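Local coordinates for beta-lactamase domain protein (Burkholderia ambifaria, PDB 5I0P), which binds two zinc ions in a metallo-beta-lactamase fold and is probably a metal-dependent hydrolase, its natural substrate being unknown, at residues V284-R287 with I288-R292; F108-A111 with N112-C115; R298-E301 with V302-C306; T80-E83 with Q84-D87. All blocks are in the same frame, centred on the assembly; numbering follows the deposited sequence.

Overall arrangement
The four contacts are local, each between neighbouring turns of the chain, and they fall into two groups. Contacts 2 and 4 lie on the same side of the chain's centre, their own centres about 14 Å apart, and they touch: Trp-113 CZ3 packs on Trp-82 CB at 3.5 Å and Leu-114 CD2 on Phe-86 CZ at 3.6 Å. Contacts 1 and 3 share helix 284-308, with centres about 21 Å apart. Contacts 1, 2 and 4 lie at similar distances from the zinc ions: the Arg-287 side chain is about 13 Å from one, those of Leu-110 and Trp-82 about 14 Å. Contact 3 is remote from the zinc site.

Contact 1 (V284-R287 with I288-R292); sequences VRTR and IAQLR
Arg-287 reaches forward over the next turn to Gln-290 and Leu-291, in the first turns of the long alpha helix 284-308 that follows the second sheet of the metallo-beta-lactamase fold. The backbone polar atoms are paired in the i to i+4 pattern: the N-H groups of Ile-288, Ala-289, Gln-290 and Leu-291 go to the carbonyls of Val-284, Arg-285, Thr-286 and Arg-287, and Leu-291 N lies 2.9 Å from Arg-287 O.

The guanidinium of Arg-287 is gripped at all three nitrogens. NH1 donates to Gln-290 OE1 at 3.3 Å, a long bond that lies in the carbonyl plane of the amide and near the plane of the guanidinium, although the two planes are turned 79° apart. NE is taken by the carbonyl of Leu-235, and NH2 bonds weakly to that of Ile-238. An arginine suits this buried place because its several N-H groups can serve carbonyls from different parts of the chain. The bend at chi2 (53°) turns its chain obliquely forward, toward the next turn, and Leu-291 CD2 sits over one guanidinium face, toward its rim, 3.4 Å from NH2.

Gln-290 divides its amide between polar and apolar neighbours, with NE2 beside the methyl CG2 of Thr-286 at 3.6 Å. On the flank packed against Tyr-264, Val-284 and Ile-288 run alongside each other, branched apolar residues fitted to a buried helix face. Val-284 CG2 meets Ile-288 CD1 at 3.6 Å.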
# COMPACT_ATOMS: atom_id res chain seq x y z
N VAL A 284 -15.59 2.93 -6.54
CA VAL A 284 -14.29 3.56 -6.34
C VAL A 284 -14.44 5.08 -6.25
O VAL A 284 -13.83 5.72 -5.38
CB VAL A 284 -13.29 3.15 -7.43
CG1 VAL A 284 -13.72 3.64 -8.80
CG2 VAL A 284 -11.91 3.74 -7.07
N ARG A 285 -15.30 5.66 -7.09
CA ARG A 285 -15.45 7.11 -7.08
C ARG A 285 -16.09 7.59 -5.79
O ARG A 285 -15.71 8.64 -5.26
CB ARG A 285 -16.28 7.57 -8.28
CG ARG A 285 -16.06 9.05 -8.61
CD ARG A 285 -16.60 9.43 -9.98
NE ARG A 285 -16.01 8.56 -10.99
CZ ARG A 285 -16.57 8.28 -12.16
NH1 ARG A 285 -17.75 8.82 -12.47
NH2 ARG A 285 -15.96 7.46 -13.00
N THR A 286 -17.05 6.82 -5.26
CA THR A 286 -17.65 7.16 -3.97
C THR A 286 -16.62 7.10 -2.84
O THR A 286 -16.59 8.00 -1.99
CB THR A 286 -18.84 6.26 -3.70
OG1 THR A 286 -19.86 6.56 -4.66
CG2 THR A 286 -19.40 6.50 -2.34
N ARG A 287 -15.78 6.08 -2.81
CA ARG A 287 -14.79 5.97 -1.75
C ARG A 287 -13.79 7.10 -1.82
O ARG A 287 -13.43 7.69 -0.79
CB ARG A 287 -14.05 4.65 -1.87
CG ARG A 287 -12.96 4.46 -0.83
CD ARG A 287 -13.47 4.67 0.60
NE ARG A 287 -12.42 4.41 1.58
CZ ARG A 287 -12.43 4.87 2.82
NH1 ARG A 287 -13.45 5.61 3.24
NH2 ARG A 287 -11.44 4.56 3.65
N ILE A 288 -13.36 7.45 -3.03
CA ILE A 288 -12.38 8.51 -3.15
C ILE A 288 -12.99 9.84 -2.72
O ILE A 288 -12.30 10.69 -2.14
CB ILE A 288 -11.83 8.57 -4.59
CG1 ILE A 288 -10.81 7.44 -4.78
CG2 ILE A 288 -11.14 9.91 -4.85
CD1 ILE A 288 -10.70 7.00 -6.18
N ALA A 289 -14.28 10.03 -2.98
CA ALA A 289 -14.94 11.24 -2.51
C ALA A 289 -14.90 11.30 -0.99
O ALA A 289 -14.65 12.37 -0.41
CB ALA A 289 -16.35 11.28 -3.06
N GLN A 290 -15.03 10.15 -0.34
CA GLN A 290 -14.95 10.08 1.11
C GLN A 290 -13.53 10.37 1.61
O GLN A 290 -13.34 11.06 2.61
CB GLN A 290 -15.39 8.69 1.57
CG GLN A 290 -16.80 8.40 1.22
CD GLN A 290 -17.21 6.96 1.52
OE1 GLN A 290 -16.42 6.16 2.02
NE2 GLN A 290 -18.45 6.63 1.18
N LEU A 291 -12.53 9.80 0.95
CA LEU A 291 -11.17 10.05 1.37
C LEU A 291 -10.81 11.52 1.19
O LEU A 291 -10.23 12.14 2.09
CB LEU A 291 -10.24 9.15 0.57
CG LEU A 291 -10.47 7.65 0.79
CD1 LEU A 291 -9.76 6.89 -0.31
CD2 LEU A 291 -9.95 7.21 2.12
N ARG A 292 -11.23 12.12 0.07
CA ARG A 292 -10.93 13.54 -0.12
C ARG A 292 -11.61 14.39 0.95
O ARG A 292 -10.99 15.30 1.50
CB ARG A 292 -11.32 14.02 -1.52
CG ARG A 292 -10.61 13.39 -2.68
CD ARG A 292 -10.89 14.15 -4.00
NE ARG A 292 -10.16 13.60 -5.15
CZ ARG A 292 -8.86 13.75 -5.37
NH1 ARG A 292 -8.31 13.21 -6.44
NH2 ARG A 292 -8.10 14.42 -4.53

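Contact 2 (F108-A111 with N112-C115); sequences FGLA and NWLC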
# COMPACT_ATOMS: atom_id res chain seq x y z
N PHE A 108 5.56 -7.30 1.04
CA PHE A 108 6.87 -7.61 0.50
C PHE A 108 7.65 -8.61 1.33
O PHE A 108 8.59 -9.20 0.81
CB PHE A 108 7.70 -6.32 0.41
CG PHE A 108 8.97 -6.43 -0.36
CD1 PHE A 108 9.03 -7.08 -1.58
CD2 PHE A 108 10.13 -5.81 0.11
CE1 PHE A 108 10.23 -7.15 -2.32
CE2 PHE A 108 11.32 -5.83 -0.63
CZ PHE A 108 11.36 -6.52 -1.84
N GLY A 109 7.24 -8.85 2.58
CA GLY A 109 8.06 -9.64 3.50
C GLY A 109 8.43 -11.02 2.97
O GLY A 109 9.59 -11.44 3.09
N LEU A 110 7.46 -11.75 2.40
CA LEU A 110 7.70 -13.13 1.97
C LEU A 110 8.08 -13.23 0.50
O LEU A 110 7.99 -14.33 -0.08
CB LEU A 110 6.48 -14.00 2.25
CG LEU A 110 6.42 -14.41 3.70
CD1 LEU A 110 5.19 -15.27 3.92
CD2 LEU A 110 7.67 -15.16 4.03
N ALA A 111 8.47 -12.12 -0.11
CA ALA A 111 8.79 -12.13 -1.53
C ALA A 111 9.97 -13.07 -1.83
O ALA A 111 9.88 -13.92 -2.73
CB ALA A 111 9.07 -10.71 -2.01
N ASN A 112 11.05 -12.97 -1.05
CA ASN A 112 12.18 -13.85 -1.32
C ASN A 112 11.81 -15.31 -1.10
O ASN A 112 12.10 -16.17 -1.94
CB ASN A 112 13.39 -13.50 -0.47
CG ASN A 112 14.63 -14.22 -0.96
OD1 ASN A 112 15.19 -13.86 -2.00
ND2 ASN A 112 15.04 -15.25 -0.26
N TRP A 113 11.14 -15.60 0.02
CA TRP A 113 10.67 -16.96 0.31
C TRP A 113 9.78 -17.50 -0.80
O TRP A 113 9.94 -18.65 -1.24
CB TRP A 113 9.90 -16.95 1.62
CG TRP A 113 9.44 -18.27 2.11
CD1 TRP A 113 10.20 -19.20 2.75
CD2 TRP A 113 8.11 -18.80 2.06
NE1 TRP A 113 9.43 -20.27 3.10
CE2 TRP A 113 8.14 -20.04 2.70
CE3 TRP A 113 6.90 -18.34 1.56
CZ2 TRP A 113 7.00 -20.85 2.81
CZ3 TRP A 113 5.76 -19.15 1.69
CH2 TRP A 113 5.83 -20.37 2.30
N LEU A 114 8.83 -16.69 -1.28
CA LEU A 114 7.98 -17.10 -2.38
C LEU A 114 8.78 -17.32 -3.65
O LEU A 114 8.66 -18.36 -4.30
CB LEU A 114 6.89 -16.05 -2.65
CG LEU A 114 5.78 -16.03 -1.60
CD1 LEU A 114 4.79 -14.94 -1.93
CD2 LEU A 114 5.11 -17.36 -1.49
N CYS A 115 9.64 -16.35 -4.00
CA CYS A 115 10.40 -16.43 -5.23
C CYS A 115 11.20 -17.71 -5.29
O CYS A 115 11.37 -18.28 -6.37
CB CYS A 115 11.36 -15.26 -5.32
SG CYS A 115 10.57 -13.82 -5.87
O HOH W 1 11.09 -10.26 0.28
O HOH W 2 11.00 -13.75 2.23
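Leu-110 and Trp-113 run alongside each other, the methyl CD2 of Leu-110 resting 3.7 Å from Trp-113 CB and reaching obliquely toward the indole. One residue on from Trp-113, Leu-114 brings CG to 4.4 Å from Leu-110 CB. These bulky apolar groups suit a helix start that is largely buried.

The backbone sets their spacing. Leu-110 is the N-cap residue, and its carbonyl accepts the N-H of Leu-114 at 2.8 Å; that of Ala-111 takes the N-H of Cys-115, also at 2.8 Å. Before the cap, residues 108-111 form a type I beta turn, closed by Ala-111 N to Phe-108 O. Two waters serve early N-H groups of the helix: one accepts from Asn-112 N, and the other links Trp-113 N (2.9 Å) to Gly-109 O (2.8 Å). The small Ala-111 fits a buried place against Cys-71.

With CG anti to the backbone N (chi1 -175°), the indole of Trp-113 projects from the flank of the helix, and its NE1 is hydrogen-bonded to Asp-119. The turn follows directly on the zinc ligands Asp-106 and His-107. Leu-110, Trp-113 and Leu-114 pack on helix 76-88, whereas Phe-108 and Cys-115 face strand 126-130, and Leu-114 and Cys-115 also touch strand 95-99.

Contact 3 (R298-E301 with V302-C306); sequences RLEE and VRVAC
Glu-300 and Arg-303 form a salt bridge across one turn of helix, with Glu-300 OE1 2.6 Å from Arg-303 NH1. The nitrogen meets the oxygen nearly along its C-O axis, but the oxygen sits 27° out of the guanidinium plane, and the N-H points off line. Glu-300 gets there by a bend at chi2 (57°), whereas Arg-303 is extended as far as NE; the same NE makes a second salt bridge, to Glu-350. The acid suits an exposed position, and the long arginine a partly exposed one, touching Leu-345 and reaching two carboxylates. Arg-298 and Glu-301 make a further i to i+3 ion pair, NH2 to OE1 at 2.8 Å, backed by a weak bond from NE to OE2.

Backbone bonds of the i to i+4 kind join the turns, among them Arg-303 N to Leu-299 O at 2.8 Å. The methyl CG2 of Val-302 rests 3.4 Å from Arg-298 O, a carbonyl of the preceding turn.

The apolar part is Val-302, packed against Ile-316, Met-320, Leu-342 and Leu-345. Charged pairs toward the more exposed flanks, with Leu-299 and Val-302 buried, mark an amphipathic helix, here 284-308 packed on helices 313-320 and 333-347.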
# COMPACT_ATOMS: atom_id res chain seq x y z
N ARG A 298 -9.48 16.83 8.06
CA ARG A 298 -8.24 16.79 8.84
C ARG A 298 -7.42 18.07 8.65
O ARG A 298 -6.98 18.69 9.63
CB ARG A 298 -7.43 15.55 8.44
CG ARG A 298 -7.24 14.50 9.54
CD ARG A 298 -8.53 13.75 9.86
NE ARG A 298 -9.52 14.51 10.65
CZ ARG A 298 -10.85 14.48 10.45
NH1 ARG A 298 -11.36 13.72 9.49
NH2 ARG A 298 -11.66 15.20 11.23
N LEU A 299 -7.26 18.51 7.39
CA LEU A 299 -6.51 19.72 7.09
C LEU A 299 -7.14 20.95 7.73
O LEU A 299 -6.43 21.83 8.25
CB LEU A 299 -6.44 19.92 5.58
CG LEU A 299 -5.47 19.02 4.84
CD1 LEU A 299 -5.72 19.07 3.30
CD2 LEU A 299 -4.04 19.42 5.23
N GLU A 300 -8.46 21.04 7.72
CA GLU A 300 -9.12 22.19 8.30
C GLU A 300 -8.89 22.24 9.81
O GLU A 300 -8.68 23.32 10.37
CB GLU A 300 -10.60 22.14 7.92
CG GLU A 300 -11.37 23.42 8.24
CD GLU A 300 -10.77 24.67 7.57
OE1 GLU A 300 -10.04 24.56 6.55
OE2 GLU A 300 -11.03 25.79 8.07
N GLU A 301 -8.87 21.09 10.48
CA GLU A 301 -8.59 21.10 11.91
C GLU A 301 -7.19 21.63 12.17
O GLU A 301 -6.95 22.33 13.15
CB GLU A 301 -8.77 19.71 12.52
CG GLU A 301 -10.22 19.25 12.42
CD GLU A 301 -10.43 17.80 12.78
OE1 GLU A 301 -11.61 17.41 12.92
OE2 GLU A 301 -9.44 17.05 12.90
N VAL A 302 -6.25 21.30 11.28
CA VAL A 302 -4.91 21.82 11.44
C VAL A 302 -4.87 23.32 11.16
O VAL A 302 -4.22 24.08 11.90
CB VAL A 302 -3.94 21.03 10.57
CG1 VAL A 302 -2.56 21.61 10.71
CG2 VAL A 302 -3.96 19.59 11.00
N ARG A 303 -5.57 23.79 10.12
CA ARG A 303 -5.69 25.23 9.93
C ARG A 303 -6.19 25.92 11.20
O ARG A 303 -5.63 26.93 11.65
CB ARG A 303 -6.66 25.57 8.79
CG ARG A 303 -6.15 25.35 7.42
CD ARG A 303 -7.09 25.99 6.39
NE ARG A 303 -6.66 25.59 5.06
CZ ARG A 303 -7.12 24.53 4.42
NH1 ARG A 303 -8.05 23.78 4.99
NH2 ARG A 303 -6.66 24.22 3.21
N VAL A 304 -7.26 25.36 11.79
CA VAL A 304 -7.88 25.96 12.95
C VAL A 304 -6.88 26.03 14.10
O VAL A 304 -6.82 27.03 14.83
CB VAL A 304 -9.15 25.16 13.34
CG1 VAL A 304 -9.73 25.61 14.67
CG2 VAL A 304 -10.21 25.30 12.26
N ALA A 305 -6.09 24.97 14.27
CA ALA A 305 -5.15 24.94 15.39
C ALA A 305 -4.02 25.96 15.22
O ALA A 305 -3.67 26.66 16.17
CB ALA A 305 -4.61 23.52 15.61
N CYS A 306 -3.47 26.09 14.00
CA CYS A 306 -2.37 27.03 13.78
C CYS A 306 -2.84 28.47 13.66
O CYS A 306 -2.02 29.38 13.69
CB CYS A 306 -1.61 26.67 12.51
SG CYS A 306 -0.89 25.04 12.53

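Contact 4 (T80-E83 with Q84-D87); sequences THWE and QIFD
Trp-82 and Phe-86, one turn apart, face inward from helix 76-88, the helix of the beta-alpha-beta crossover between strands 63-69 and 95-99. Starting at CB, the Trp-82 side chain first lies 4.0 Å from Phe-86 CZ. Along the six-membered ring, Trp-82 CE3 approaches Phe-86 CE1 at 3.5 Å. Next to it, Trp-82 CZ3 is 4.1 Å from the methyl Ile-85 CG2. The planes of the two aromatic rings are 23° apart, but displaced so that little of one ring lies over the other, with centroids 5.5 Å apart. On the other side of the indole, NE1 donates to the carbonyl of Cys-71. Tryptophan suits this place because its broad surface is buried against Leu-40, Met-42 and Leu-53 while its single N-H still finds an acceptor.

Phe-86 has its own polar neighbours. Trp-82 O, which accepts the Phe-86 N-H, also sits over one face of the ring toward its rim. The Glu-83 carboxylate, turned 84° to the ring, brings OE1 to its edge, 3.5 Å from Phe-86 CD2. OE1 also takes the N-H of Asp-119, and OE2 pairs with Arg-122, which also pairs with Asp-87 and so probably offsets the repulsion of the two acids.

On a more exposed flank His-81 and Gln-84 run alongside each other with ring and amide planes 37° apart, and a weak hydrogen bond runs from His-81 ND1 to Gln-84 OE1 at 3.4 Å, near the plane of the imidazole.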
# COMPACT_ATOMS: atom_id res chain seq x y z
N THR A 80 2.68 -20.95 6.79
CA THR A 80 1.90 -22.18 6.87
C THR A 80 0.72 -22.13 5.91
O THR A 80 0.40 -23.14 5.26
CB THR A 80 1.40 -22.38 8.31
OG1 THR A 80 2.50 -22.49 9.22
CG2 THR A 80 0.55 -23.68 8.42
N HIS A 81 0.04 -20.97 5.83
CA HIS A 81 -1.11 -20.85 4.93
C HIS A 81 -0.68 -20.86 3.46
O HIS A 81 -1.37 -21.43 2.61
CB HIS A 81 -1.90 -19.58 5.27
CG HIS A 81 -2.55 -19.61 6.62
ND1 HIS A 81 -2.92 -20.78 7.26
CD2 HIS A 81 -2.92 -18.60 7.46
CE1 HIS A 81 -3.48 -20.49 8.42
NE2 HIS A 81 -3.50 -19.18 8.56
N TRP A 82 0.46 -20.25 3.13
CA TRP A 82 0.97 -20.36 1.77
C TRP A 82 1.25 -21.81 1.41
O TRP A 82 0.86 -22.28 0.33
CB TRP A 82 2.25 -19.53 1.61
CG TRP A 82 2.06 -18.15 1.09
CD1 TRP A 82 2.52 -17.00 1.67
CD2 TRP A 82 1.39 -17.76 -0.11
NE1 TRP A 82 2.17 -15.91 0.90
CE2 TRP A 82 1.47 -16.35 -0.20
CE3 TRP A 82 0.71 -18.46 -1.12
CZ2 TRP A 82 0.94 -15.62 -1.27
CZ3 TRP A 82 0.16 -17.73 -2.19
CH2 TRP A 82 0.28 -16.33 -2.24
N GLU A 83 1.91 -22.55 2.32
CA GLU A 83 2.18 -23.96 2.05
C GLU A 83 0.90 -24.74 1.81
O GLU A 83 0.86 -25.61 0.94
CB GLU A 83 2.97 -24.60 3.18
CG GLU A 83 4.46 -24.26 3.11
CD GLU A 83 5.12 -24.78 1.84
OE1 GLU A 83 5.96 -24.08 1.29
OE2 GLU A 83 4.77 -25.89 1.38
N GLN A 84 -0.17 -24.40 2.53
CA GLN A 84 -1.46 -25.04 2.30
C GLN A 84 -2.04 -24.65 0.95
O GLN A 84 -2.64 -25.49 0.26
CB GLN A 84 -2.43 -24.67 3.42
CG GLN A 84 -2.23 -25.46 4.70
CD GLN A 84 -2.95 -24.85 5.90
OE1 GLN A 84 -3.61 -23.80 5.79
NE2 GLN A 84 -2.81 -25.50 7.05
N ILE A 85 -1.87 -23.39 0.54
CA ILE A 85 -2.37 -23.00 -0.77
C ILE A 85 -1.57 -23.66 -1.88
O ILE A 85 -2.13 -24.07 -2.91
CB ILE A 85 -2.38 -21.47 -0.91
CG1 ILE A 85 -3.65 -20.88 -0.26
CG2 ILE A 85 -2.18 -21.05 -2.39
CD1 ILE A 85 -3.39 -19.74 0.66
N PHE A 86 -0.26 -23.80 -1.69
CA PHE A 86 0.55 -24.54 -2.65
C PHE A 86 0.05 -25.96 -2.78
O PHE A 86 -0.00 -26.52 -3.89
CB PHE A 86 2.02 -24.56 -2.22
CG PHE A 86 2.66 -23.20 -2.06
CD1 PHE A 86 2.18 -22.10 -2.76
CD2 PHE A 86 3.77 -23.06 -1.25
CE1 PHE A 86 2.81 -20.84 -2.63
CE2 PHE A 86 4.41 -21.82 -1.12
CZ PHE A 86 3.93 -20.70 -1.81
N ASP A 87 -0.35 -26.57 -1.66
CA ASP A 87 -0.69 -27.99 -1.69
C ASP A 87 -2.07 -28.23 -2.27
O ASP A 87 -2.29 -29.24 -2.96
CB ASP A 87 -0.57 -28.60 -0.30
CG ASP A 87 0.88 -28.80 0.13
OD1 ASP A 87 1.17 -28.95 1.33
OD2 ASP A 87 1.75 -28.88 -0.76